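Local atomic coordinates of tungstate ABC transporter, periplasmic tungstate-binding protein (Geobacter sulfurreducens, PDB entry 3LR1), a protein that probably binds tungstate in the periplasm and hands it to the membrane part of an ABC transporter for uptake into the cell. Residues V55-V60 against D215-L220; K68-G73 against G200-N205; V148-G153 against I158-E163; Q152-V157 against A166-D171. All coordinates share one frame; numbering follows the deposited sequence.

Contact 1. Residues V55-V60 against D215-L220; sequences VDVVFV and DLAMKL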
loop_
_atom_site.group_PDB
_atom_site.type_symbol
_atom_site.label_atom_id
_atom_site.label_comp_id
_atom_site.label_asym_id
_atom_site.label_seq_id
_atom_site.Cartn_x
_atom_site.Cartn_y
_atom_site.Cartn_z
ATOM N N VAL A 55 11.017 9.279 12.434
ATOM C CA VAL A 55 9.746 8.740 12.876
ATOM C C VAL A 55 9.961 7.617 13.877
ATOM O O VAL A 55 11.078 7.107 14.033
ATOM C CB VAL A 55 8.904 8.210 11.698
ATOM C CG1 VAL A 55 8.502 9.402 10.765
ATOM C CG2 VAL A 55 9.651 7.055 10.904
ATOM N N ASP A 56 8.882 7.223 14.570
ATOM C CA ASP A 56 8.960 6.168 15.613
ATOM C C ASP A 56 8.460 4.771 15.129
ATOM O O ASP A 56 8.814 3.732 15.685
ATOM C CB ASP A 56 8.115 6.643 16.795
ATOM C CG ASP A 56 8.453 8.053 17.243
ATOM O OD1 ASP A 56 9.613 8.241 17.736
ATOM O OD2 ASP A 56 7.551 8.948 17.146
ATOM N N VAL A 57 7.594 4.796 14.109
ATOM C CA VAL A 57 6.991 3.605 13.531
ATOM C C VAL A 57 6.941 3.727 12.026
ATOM O O VAL A 57 6.746 4.828 11.503
ATOM C CB VAL A 57 5.559 3.460 14.077
ATOM C CG1 VAL A 57 4.876 2.215 13.513
ATOM C CG2 VAL A 57 5.569 3.308 15.512
ATOM N N VAL A 58 7.127 2.603 11.324
ATOM C CA VAL A 58 7.014 2.549 9.898
ATOM C C VAL A 58 5.922 1.574 9.562
ATOM O O VAL A 58 5.939 0.463 10.073
ATOM C CB VAL A 58 8.389 2.156 9.220
ATOM C CG1 VAL A 58 8.244 1.994 7.740
ATOM C CG2 VAL A 58 9.465 3.196 9.545
ATOM N N PHE A 59 5.031 1.952 8.641
ATOM C CA PHE A 59 3.899 1.077 8.246
ATOM C C PHE A 59 3.782 1.073 6.715
ATOM O O PHE A 59 3.310 2.052 6.101
ATOM C CB PHE A 59 2.615 1.566 8.905
ATOM C CG PHE A 59 1.376 0.787 8.537
ATOM C CD1 PHE A 59 1.293 -0.541 8.733
ATOM C CD2 PHE A 59 0.309 1.419 8.013
ATOM C CE1 PHE A 59 0.116 -1.260 8.470
ATOM C CE2 PHE A 59 -0.889 0.716 7.733
ATOM C CZ PHE A 59 -0.948 -0.626 7.959
ATOM N N VAL A 60 4.217 -0.005 6.103
ATOM C CA VAL A 60 4.344 -0.045 4.649
ATOM C C VAL A 60 4.013 -1.424 4.135
ATOM O O VAL A 60 3.992 -2.384 4.880
ATOM C CB VAL A 60 5.756 0.322 4.156
ATOM C CG1 VAL A 60 6.091 1.837 4.451
ATOM C CG2 VAL A 60 6.802 -0.617 4.725
ATOM N N ASP A 215 8.360 2.736 23.372
ATOM C CA ASP A 215 7.379 2.112 24.234
ATOM C C ASP A 215 5.981 2.434 23.664
ATOM O O ASP A 215 5.110 1.545 23.556
ATOM C CB ASP A 215 7.611 2.539 25.714
ATOM C CG ASP A 215 9.008 2.050 26.298
ATOM O OD1 ASP A 215 9.407 0.877 26.109
ATOM O OD2 ASP A 215 9.719 2.823 26.984
ATOM N N LEU A 216 5.789 3.678 23.205
ATOM C CA LEU A 216 4.534 4.066 22.603
ATOM C C LEU A 216 4.346 3.381 21.223
ATOM O O LEU A 216 3.241 2.910 20.867
ATOM C CB LEU A 216 4.502 5.565 22.447
ATOM C CG LEU A 216 3.223 6.380 22.405
ATOM C CD1 LEU A 216 2.141 5.866 23.459
ATOM C CD2 LEU A 216 3.522 7.875 22.704
ATOM N N ALA A 217 5.451 3.277 20.462
ATOM C CA ALA A 217 5.413 2.499 19.189
ATOM C C ALA A 217 4.946 1.066 19.431
ATOM O O ALA A 217 4.115 0.533 18.690
ATOM C CB ALA A 217 6.751 2.536 18.450
HETATM N N MSE A 218 5.492 0.446 20.472
HETATM C CA MSE A 218 5.156 -0.933 20.766
HETATM C C MSE A 218 3.661 -1.063 21.177
HETATM O O MSE A 218 2.973 -2.038 20.795
HETATM C CB MSE A 218 6.130 -1.479 21.774
HETATM C CG MSE A 218 7.531 -1.782 21.193
HETATM SE SE MSE A 218 7.535 -2.949 19.605
HETATM C CE MSE A 218 6.357 -1.981 18.381
ATOM N N LYS A 219 3.147 -0.047 21.864
ATOM C CA LYS A 219 1.716 -0.054 22.178
ATOM C C LYS A 219 0.869 0.029 20.960
ATOM O O LYS A 219 -0.150 -0.664 20.862
ATOM C CB LYS A 219 1.368 1.008 23.152
ATOM C CG LYS A 219 1.781 0.661 24.575
ATOM C CD LYS A 219 1.766 1.922 25.438
ATOM C CE LYS A 219 1.932 1.591 26.892
ATOM N NZ LYS A 219 2.321 2.851 27.631
ATOM N N LEU A 220 1.311 0.858 20.003
ATOM C CA LEU A 220 0.619 0.972 18.748
ATOM C C LEU A 220 0.589 -0.349 18.006
ATOM O O LEU A 220 -0.489 -0.772 17.514
ATOM C CB LEU A 220 1.156 2.099 17.884
ATOM C CG LEU A 220 0.406 2.265 16.557
ATOM C CD1 LEU A 220 -1.096 2.742 16.759
ATOM C CD2 LEU A 220 1.155 3.243 15.616
#
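Ala-217, on the inner face of helix 214-224, sets its methyl group against one branch of Val-57 at the start of strand 57-60. This is the tight part of the contact: CB of Ala-217 lies 3.3 Å from CG2 of Val-57, closer than carbons usually approach. The same CG2 is 3.8 Å from CA of Ala-217, which means that the branch meets the helix backbone as well as the methyl. With chi1 of Val-57 at -179°, CG1 stands trans to the backbone N, and CG2 is left beside that N, turned to the helix. Because Ala-217 is so short, the two main chains come close together, with CA of Val-57 and CA of Ala-217 6.0 Å apart. The alanine methyl also approaches the strand backbone, 3.7 Å from the carbonyl O of Asp-56.

Things are looser about one helical turn on. Leu-220 also points at the strand, yet its CD2 stays 4.4 Å from CG1 of Val-57, a grazing contact. Asp-56 keeps its carboxylate out of this apolar patch: OD1 accepts the backbone N-H of Lys-213 and OD2 that of Lys-8. The solvent side belongs to the helix, where Asp-215 and Lys-219 are exposed.

Strand 57-60 runs between strand 6-12, parallel to it, and strand 197-204, antiparallel to it. Val-57 also packs on Ile-201 of the latter. Leu-220 carries the helix over Leu-7 of strand 6-12 to Leu-25 and Phe-28 of helix 20-32, so helix 214-224 lies against both the sheet and that neighbouring helix.

Contact 2. Residues K68-G73 against G200-N205; sequences KFVADG and GIMAVN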
loop_
_atom_site.group_PDB
_atom_site.type_symbol
_atom_site.label_atom_id
_atom_site.label_comp_id
_atom_site.label_asym_id
_atom_site.label_seq_id
_atom_site.Cartn_x
_atom_site.Cartn_y
_atom_site.Cartn_z
ATOM N N LYS A 68 14.882 -5.796 4.720
ATOM C CA LYS A 68 16.168 -5.125 4.760
ATOM C C LYS A 68 16.252 -4.153 5.921
ATOM O O LYS A 68 17.250 -4.036 6.541
ATOM C CB LYS A 68 16.466 -4.402 3.423
ATOM C CG LYS A 68 17.857 -3.832 3.363
ATOM C CD LYS A 68 18.270 -3.286 2.000
ATOM C CE LYS A 68 19.657 -2.685 2.061
ATOM N NZ LYS A 68 19.719 -1.428 2.829
ATOM N N PHE A 69 15.173 -3.441 6.187
ATOM C CA PHE A 69 15.096 -2.457 7.270
ATOM C C PHE A 69 15.314 -3.124 8.621
ATOM O O PHE A 69 16.001 -2.584 9.494
ATOM C CB PHE A 69 13.740 -1.765 7.174
ATOM C CG PHE A 69 13.565 -0.546 8.050
ATOM C CD1 PHE A 69 14.064 0.663 7.668
ATOM C CD2 PHE A 69 12.853 -0.610 9.204
ATOM C CE1 PHE A 69 13.866 1.824 8.494
ATOM C CE2 PHE A 69 12.652 0.501 10.040
ATOM C CZ PHE A 69 13.150 1.708 9.668
ATOM N N VAL A 70 14.737 -4.310 8.765
ATOM C CA VAL A 70 14.918 -5.136 9.943
ATOM C C VAL A 70 16.329 -5.709 10.010
ATOM O O VAL A 70 16.982 -5.609 11.048
ATOM C CB VAL A 70 13.858 -6.239 10.096
ATOM C CG1 VAL A 70 14.278 -7.314 11.178
ATOM C CG2 VAL A 70 12.413 -5.699 10.354
ATOM N N ALA A 71 16.820 -6.261 8.906
ATOM C CA ALA A 71 18.165 -6.838 8.824
ATOM C C ALA A 71 19.237 -5.800 9.134
ATOM O O ALA A 71 20.246 -6.096 9.806
ATOM C CB ALA A 71 18.412 -7.458 7.425
ATOM N N ASP A 72 18.983 -4.584 8.660
ATOM C CA ASP A 72 19.872 -3.459 8.883
ATOM C C ASP A 72 19.825 -2.901 10.307
ATOM O O ASP A 72 20.621 -2.035 10.657
ATOM C CB ASP A 72 19.514 -2.327 7.913
ATOM C CG ASP A 72 19.974 -2.564 6.492
ATOM O OD1 ASP A 72 20.710 -3.532 6.152
ATOM O OD2 ASP A 72 19.555 -1.728 5.659
ATOM N N GLY A 73 18.939 -3.419 11.146
ATOM C CA GLY A 73 18.875 -3.008 12.521
ATOM C C GLY A 73 17.978 -1.827 12.785
ATOM O O GLY A 73 17.889 -1.392 13.930
ATOM N N GLY A 200 3.518 -4.516 6.681
ATOM C CA GLY A 200 4.347 -4.582 7.873
ATOM C C GLY A 200 4.343 -3.294 8.707
ATOM O O GLY A 200 4.417 -2.197 8.175
ATOM N N ILE A 201 4.203 -3.450 10.015
ATOM C CA ILE A 201 4.276 -2.373 10.975
ATOM C C ILE A 201 5.483 -2.685 11.868
ATOM O O ILE A 201 5.637 -3.825 12.311
ATOM C CB ILE A 201 2.929 -2.150 11.754
ATOM C CG1 ILE A 201 2.994 -0.795 12.467
ATOM C CG2 ILE A 201 2.583 -3.328 12.723
ATOM C CD1 ILE A 201 1.622 -0.288 13.004
HETATM N N MSE A 202 6.362 -1.694 12.067
HETATM C CA MSE A 202 7.686 -1.916 12.705
HETATM C C MSE A 202 8.006 -0.706 13.548
HETATM O O MSE A 202 7.654 0.411 13.175
HETATM C CB MSE A 202 8.797 -2.082 11.661
HETATM C CG MSE A 202 8.573 -3.125 10.663
HETATM SE SE MSE A 202 9.825 -2.988 9.208
HETATM C CE MSE A 202 9.316 -1.474 8.123
ATOM N N ALA A 203 8.655 -0.939 14.676
ATOM C CA ALA A 203 9.148 0.100 15.558
ATOM C C ALA A 203 10.584 0.418 15.156
ATOM O O ALA A 203 11.388 -0.510 14.843
ATOM C CB ALA A 203 9.043 -0.347 17.017
ATOM N N VAL A 204 10.902 1.724 15.143
ATOM C CA VAL A 204 12.240 2.232 14.893
ATOM C C VAL A 204 13.068 1.885 16.141
ATOM O O VAL A 204 12.616 2.084 17.296
ATOM C CB VAL A 204 12.248 3.731 14.626
ATOM C CG1 VAL A 204 13.685 4.254 14.518
ATOM C CG2 VAL A 204 11.495 4.009 13.307
ATOM N N ASN A 205 14.243 1.331 15.911
ATOM C CA ASN A 205 15.060 0.732 16.993
ATOM C C ASN A 205 15.698 1.776 17.907
ATOM O O ASN A 205 16.552 2.526 17.480
ATOM C CB ASN A 205 16.125 -0.141 16.353
ATOM C CG ASN A 205 16.893 -0.932 17.333
ATOM O OD1 ASN A 205 16.701 -0.797 18.536
ATOM N ND2 ASN A 205 17.811 -1.739 16.841
#
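Selenomethionine Met-202 reaches from strand 197-204 to the end of helix 63-71 and sets its selenium against both Phe-69 and Val-70, and its methyl against Phe-69. Its chain bends at chi3 (-74°), swinging CE round to the phenyl ring, where it lies 3.8 Å from CD2 of Phe-69. The selenium sits 5.0 Å from the centroid of the Phe-69 ring, 66° off the ring normal. It therefore approaches obliquely, in a Met-aromatic contact. Val-70 meets the same atom with one branch, its CG2 3.9 Å from SE of Met-202, and the two side chains cross obliquely. Met-202 also touches Val-58 of strand 57-60 and Leu-47 of helix 43-51, the same two residues that Phe-69 meets.

Further along, the contact turns polar. Asn-205 extends its side chain so that ND2 donates to the carbonyl O of Gly-73 over 2.9 Å, with a fairly straight N-H...O angle of 161°. The acceptor lies almost in the amide plane of Asn-205, a good direction for the N-H. Gly-73 closes the helix in a Schellman motif at positive phi, and its N bonds back to the O of Val-70.

Phe-69 and Met-202 form the buried, apolar part, with Val-70 at its more open side. The outer half is a single directional bond. Since OD1 of Asn-205 accepts the backbone N-H of Lys-207, both ends of the amide are engaged; this fixes which way round it sits and ties the helix terminus to the end of the strand.

Contact 3. Residues V148-G153 against I158-E163; sequences VEAGQG and ITMATE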
loop_
_atom_site.group_PDB
_atom_site.type_symbol
_atom_site.label_atom_id
_atom_site.label_comp_id
_atom_site.label_asym_id
_atom_site.label_seq_id
_atom_site.Cartn_x
_atom_site.Cartn_y
_atom_site.Cartn_z
ATOM N N VAL A 148 3.049 1.155 -19.692
ATOM C CA VAL A 148 3.573 2.443 -19.214
ATOM C C VAL A 148 4.091 2.366 -17.802
ATOM O O VAL A 148 3.426 1.789 -16.933
ATOM C CB VAL A 148 2.482 3.501 -19.173
ATOM C CG1 VAL A 148 3.110 4.863 -18.801
ATOM C CG2 VAL A 148 1.730 3.528 -20.495
ATOM N N GLU A 149 5.234 2.969 -17.531
ATOM C CA GLU A 149 5.769 2.942 -16.173
ATOM C C GLU A 149 5.689 4.343 -15.592
ATOM O O GLU A 149 6.468 5.190 -15.962
ATOM C CB GLU A 149 7.213 2.449 -16.210
ATOM C CG GLU A 149 7.404 1.129 -16.968
ATOM C CD GLU A 149 8.778 0.580 -16.743
ATOM O OE1 GLU A 149 9.739 1.150 -17.312
ATOM O OE2 GLU A 149 8.901 -0.393 -15.970
ATOM N N ALA A 150 4.753 4.612 -14.684
ATOM C CA ALA A 150 4.505 5.998 -14.259
ATOM C C ALA A 150 5.549 6.599 -13.301
ATOM O O ALA A 150 5.797 7.794 -13.315
ATOM C CB ALA A 150 3.105 6.108 -13.608
ATOM N N GLY A 151 6.048 5.786 -12.370
ATOM C CA GLY A 151 6.957 6.289 -11.322
ATOM C C GLY A 151 6.273 7.247 -10.334
ATOM O O GLY A 151 6.879 8.225 -9.884
ATOM N N GLN A 152 5.018 6.920 -10.000
ATOM C CA GLN A 152 4.166 7.687 -9.081
ATOM C C GLN A 152 3.367 6.750 -8.204
ATOM O O GLN A 152 3.273 5.540 -8.487
ATOM C CB GLN A 152 3.180 8.573 -9.844
ATOM C CG GLN A 152 3.867 9.694 -10.546
ATOM C CD GLN A 152 2.922 10.816 -11.012
ATOM O OE1 GLN A 152 2.593 11.753 -10.244
ATOM N NE2 GLN A 152 2.521 10.742 -12.271
ATOM N N GLY A 153 2.759 7.347 -7.174
ATOM C CA GLY A 153 1.901 6.617 -6.239
ATOM C C GLY A 153 0.611 6.124 -6.829
ATOM O O GLY A 153 0.330 6.373 -7.969
ATOM N N ILE A 158 -4.108 5.958 -10.730
ATOM C CA ILE A 158 -5.553 5.822 -11.016
ATOM C C ILE A 158 -5.998 7.003 -11.869
ATOM O O ILE A 158 -6.764 6.855 -12.863
ATOM C CB ILE A 158 -6.408 5.716 -9.737
ATOM C CG1 ILE A 158 -6.084 4.408 -9.003
ATOM C CG2 ILE A 158 -7.888 5.851 -10.121
ATOM C CD1 ILE A 158 -6.683 4.286 -7.520
ATOM N N THR A 159 -5.496 8.196 -11.564
ATOM C CA THR A 159 -5.844 9.335 -12.418
ATOM C C THR A 159 -5.336 9.188 -13.842
ATOM O O THR A 159 -6.042 9.542 -14.779
ATOM C CB THR A 159 -5.283 10.628 -11.787
ATOM O OG1 THR A 159 -5.862 10.784 -10.506
ATOM C CG2 THR A 159 -5.589 11.888 -12.594
HETATM N N MSE A 160 -4.085 8.749 -14.017
HETATM C CA MSE A 160 -3.523 8.606 -15.366
HETATM C C MSE A 160 -4.280 7.486 -16.089
HETATM O O MSE A 160 -4.642 7.659 -17.217
HETATM C CB MSE A 160 -2.037 8.286 -15.300
HETATM C CG MSE A 160 -1.294 8.365 -16.678
HETATM SE SE MSE A 160 0.580 7.741 -16.506
HETATM C CE MSE A 160 0.978 8.387 -14.704
ATOM N N ALA A 161 -4.566 6.363 -15.422
ATOM C CA ALA A 161 -5.343 5.283 -16.093
ATOM C C ALA A 161 -6.658 5.830 -16.573
ATOM O O ALA A 161 -7.042 5.531 -17.671
ATOM C CB ALA A 161 -5.578 4.080 -15.225
ATOM N N THR A 162 -7.286 6.687 -15.771
ATOM C CA THR A 162 -8.607 7.205 -16.072
ATOM C C THR A 162 -8.580 8.115 -17.319
ATOM O O THR A 162 -9.374 7.943 -18.284
ATOM C CB THR A 162 -9.174 8.013 -14.863
ATOM O OG1 THR A 162 -9.104 7.235 -13.669
ATOM C CG2 THR A 162 -10.664 8.414 -15.129
ATOM N N GLU A 163 -7.605 9.010 -17.351
ATOM C CA GLU A 163 -7.416 9.878 -18.526
ATOM C C GLU A 163 -7.137 9.062 -19.794
ATOM O O GLU A 163 -7.670 9.356 -20.870
ATOM C CB GLU A 163 -6.291 10.882 -18.258
ATOM C CG GLU A 163 -6.603 11.847 -17.126
ATOM C CD GLU A 163 -5.558 12.941 -16.970
ATOM O OE1 GLU A 163 -5.341 13.620 -17.982
ATOM O OE2 GLU A 163 -4.992 13.141 -15.855
#
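CE of Met-160, a selenomethionine on helix 154-164, presses on CB of Ala-150 at 3.3 Å, tighter than a normal carbon contact. This is the apolar packing, and it gathers round Met-160. The side chain leaves the helix stretched out, CG trans to the backbone N, and then bends at chi3 (-35°), which brings the methyl up to CB of Ala-150. At the strand end the packing is slack, with CG1 of Val-148 4.5 Å from SE of Met-160.

The second kind is apolar against polar. Gln-152 crosses Met-160 at about a right angle and lays its amide near the methyl, NE2 of Gln-152 being 3.7 Å from CE of Met-160. This is van der Waals contact on the solvent side, where Gln-152 is exposed.

The polar bonds of 148-153 point elsewhere: the carbonyl O of Gln-152 takes the NE of Arg-121, while Val-148 and Ala-150 make backbone bonds to strand 118-120.

Strand 147-149 lies parallel to strand 118-120, and the chain then passes through 150-153 into helix 154-164, the first half of a beta-alpha-beta crossover. Val-148, Ala-150 and Met-160 all touch Ile-119, which sits on the neighbouring strand beneath the helix.

Contact 4. Residues Q152-V157 against A166-D171; sequences QGMGPV and AYTLTD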
loop_
_atom_site.group_PDB
_atom_site.type_symbol
_atom_site.label_atom_id
_atom_site.label_comp_id
_atom_site.label_asym_id
_atom_site.label_seq_id
_atom_site.Cartn_x
_atom_site.Cartn_y
_atom_site.Cartn_z
ATOM N N GLN A 152 5.018 6.920 -10.000
ATOM C CA GLN A 152 4.166 7.687 -9.081
ATOM C C GLN A 152 3.367 6.750 -8.204
ATOM O O GLN A 152 3.273 5.540 -8.487
ATOM C CB GLN A 152 3.180 8.573 -9.844
ATOM C CG GLN A 152 3.867 9.694 -10.546
ATOM C CD GLN A 152 2.922 10.816 -11.012
ATOM O OE1 GLN A 152 2.593 11.753 -10.244
ATOM N NE2 GLN A 152 2.521 10.742 -12.271
ATOM N N GLY A 153 2.759 7.347 -7.174
ATOM C CA GLY A 153 1.901 6.617 -6.239
ATOM C C GLY A 153 0.611 6.124 -6.829
ATOM O O GLY A 153 0.330 6.373 -7.969
HETATM N N MSE A 154 -0.171 5.404 -6.039
HETATM C CA MSE A 154 -1.377 4.783 -6.555
HETATM C C MSE A 154 -2.398 5.814 -7.062
HETATM O O MSE A 154 -3.065 5.611 -8.090
HETATM C CB MSE A 154 -1.969 3.868 -5.491
HETATM C CG MSE A 154 -2.973 2.943 -6.000
HETATM SE SE MSE A 154 -2.044 1.553 -6.973
HETATM C CE MSE A 154 -2.543 2.100 -8.826
ATOM N N GLY A 155 -2.560 6.895 -6.318
ATOM C CA GLY A 155 -3.531 7.923 -6.637
ATOM C C GLY A 155 -3.275 8.502 -8.005
ATOM O O GLY A 155 -4.167 8.544 -8.890
ATOM N N PRO A 156 -2.044 8.957 -8.226
ATOM C CA PRO A 156 -1.762 9.489 -9.573
ATOM C C PRO A 156 -1.849 8.438 -10.677
ATOM O O PRO A 156 -2.143 8.779 -11.825
ATOM C CB PRO A 156 -0.336 10.022 -9.457
ATOM C CG PRO A 156 -0.130 10.250 -7.993
ATOM C CD PRO A 156 -1.179 9.537 -7.197
ATOM N N VAL A 157 -1.582 7.166 -10.346
ATOM C CA VAL A 157 -1.729 6.152 -11.377
ATOM C C VAL A 157 -3.217 5.952 -11.723
ATOM O O VAL A 157 -3.550 5.835 -12.875
ATOM C CB VAL A 157 -0.991 4.850 -10.995
ATOM C CG1 VAL A 157 -1.502 3.684 -11.862
ATOM C CG2 VAL A 157 0.579 5.142 -11.176
ATOM N N ALA A 166 -7.118 3.369 -19.601
ATOM C CA ALA A 166 -6.176 2.258 -19.463
ATOM C C ALA A 166 -6.644 1.374 -18.316
ATOM O O ALA A 166 -7.575 1.721 -17.549
ATOM C CB ALA A 166 -4.712 2.772 -19.211
ATOM N N TYR A 167 -6.027 0.188 -18.255
ATOM C CA TYR A 167 -6.144 -0.688 -17.133
ATOM C C TYR A 167 -4.969 -0.426 -16.185
ATOM O O TYR A 167 -3.928 0.078 -16.576
ATOM C CB TYR A 167 -6.101 -2.140 -17.598
ATOM C CG TYR A 167 -7.210 -2.574 -18.501
ATOM C CD1 TYR A 167 -8.281 -3.310 -17.995
ATOM C CD2 TYR A 167 -7.164 -2.358 -19.879
ATOM C CE1 TYR A 167 -9.299 -3.759 -18.824
ATOM C CE2 TYR A 167 -8.199 -2.821 -20.710
ATOM C CZ TYR A 167 -9.250 -3.523 -20.175
ATOM O OH TYR A 167 -10.288 -4.013 -20.999
ATOM N N THR A 168 -5.165 -0.754 -14.924
ATOM C CA THR A 168 -4.117 -0.704 -13.948
ATOM C C THR A 168 -4.424 -1.675 -12.808
ATOM O O THR A 168 -5.624 -1.963 -12.520
ATOM C CB THR A 168 -3.861 0.764 -13.426
ATOM O OG1 THR A 168 -2.601 0.771 -12.721
ATOM C CG2 THR A 168 -4.973 1.268 -12.495
ATOM N N LEU A 169 -3.352 -2.159 -12.171
ATOM C CA LEU A 169 -3.406 -2.941 -10.980
ATOM C C LEU A 169 -3.375 -1.951 -9.821
ATOM O O LEU A 169 -2.496 -1.080 -9.755
ATOM C CB LEU A 169 -2.224 -3.915 -10.904
ATOM C CG LEU A 169 -2.187 -4.804 -9.688
ATOM C CD1 LEU A 169 -3.232 -6.006 -9.834
ATOM C CD2 LEU A 169 -0.733 -5.298 -9.442
ATOM N N THR A 170 -4.396 -2.026 -8.964
ATOM C CA THR A 170 -4.530 -1.113 -7.831
ATOM C C THR A 170 -4.899 -1.858 -6.566
ATOM O O THR A 170 -5.570 -2.871 -6.611
ATOM C CB THR A 170 -5.582 0.048 -8.104
ATOM O OG1 THR A 170 -5.605 0.959 -6.991
ATOM C CG2 THR A 170 -6.999 -0.470 -8.319
ATOM N N ASP A 171 -4.445 -1.367 -5.401
ATOM C CA ASP A 171 -5.030 -1.861 -4.153
ATOM C C ASP A 171 -6.507 -1.340 -4.091
ATOM O O ASP A 171 -6.803 -0.246 -4.585
ATOM C CB ASP A 171 -4.218 -1.390 -2.971
ATOM C CG ASP A 171 -4.403 0.064 -2.710
ATOM O OD1 ASP A 171 -3.780 0.869 -3.434
ATOM O OD2 ASP A 171 -5.184 0.399 -1.751
#
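Selenomethionine Met-154, at the first turn of helix 154-164, lies across the end of strand 167-171. Its CG is 3.4 Å from OG1 of Thr-170 and equally 3.4 Å from OD1 of Asp-171, while its methyl CE comes within 3.3 Å of the carbonyl O of Leu-169. Bends at chi2 (75°) and chi3 (-107°) carry SE and CE past Thr-170 toward the Leu-169 carbonyl; the Met-154 and Thr-170 side chains cross at about a right angle. One turn on, CG1 of Val-157 meets OG1 of Thr-168 at 3.2 Å, a close approach of methyl to hydroxyl.

Helix 154-164 connects strand 147-149 to strand 167-171. Both strands are parallel to 118-120, which lies between them, making this a beta-alpha-beta crossover in one lobe of the periplasmic-binding-protein fold.

The polar atoms beside Met-154 and Val-157 have partners of their own. Thr-168 OG1 donates to the carbonyl O of Ile-119, and Thr-170 OG1 to the carbonyl O of Asp-171 at 2.9 Å. Asp-171 is the N-cap of helix 172-178; its OD1 bonds to Thr-174 OG1 and its OD2 takes Asn-84 ND2. The Asp-171 side chain lies about 6 Å from a bound tungsten ion. At the start of helix 154-164, N-cap Gly-153 accepts the N-H of Val-157, and Met-154 N bonds to Ser-14 OG.

How the contacts relate
The four contacts fall into two groups on opposite sides of the chain's centre, as expected for a two-lobed binding protein. Contacts 1 and 2 touch through neighbouring strands 57-60 and 197-204, joined by backbone bonds such as Val-58 N to Met-202 O. Contacts 3 and 4 have centres 5 Å apart and share helix 154-164, Gln-152 and Gly-153. Contacts 1 and 4 are buried, contact 2 partly so, and contact 3 lies at the surface. Contact 1 is aliphatic; contact 2 adds an aromatic ring and one amide bond; contact 3 rests on a selenomethionine methyl against an alanine, and contact 4 sets such a chain among polar atoms, including an aspartate about 6 Å from a bound tungsten ion.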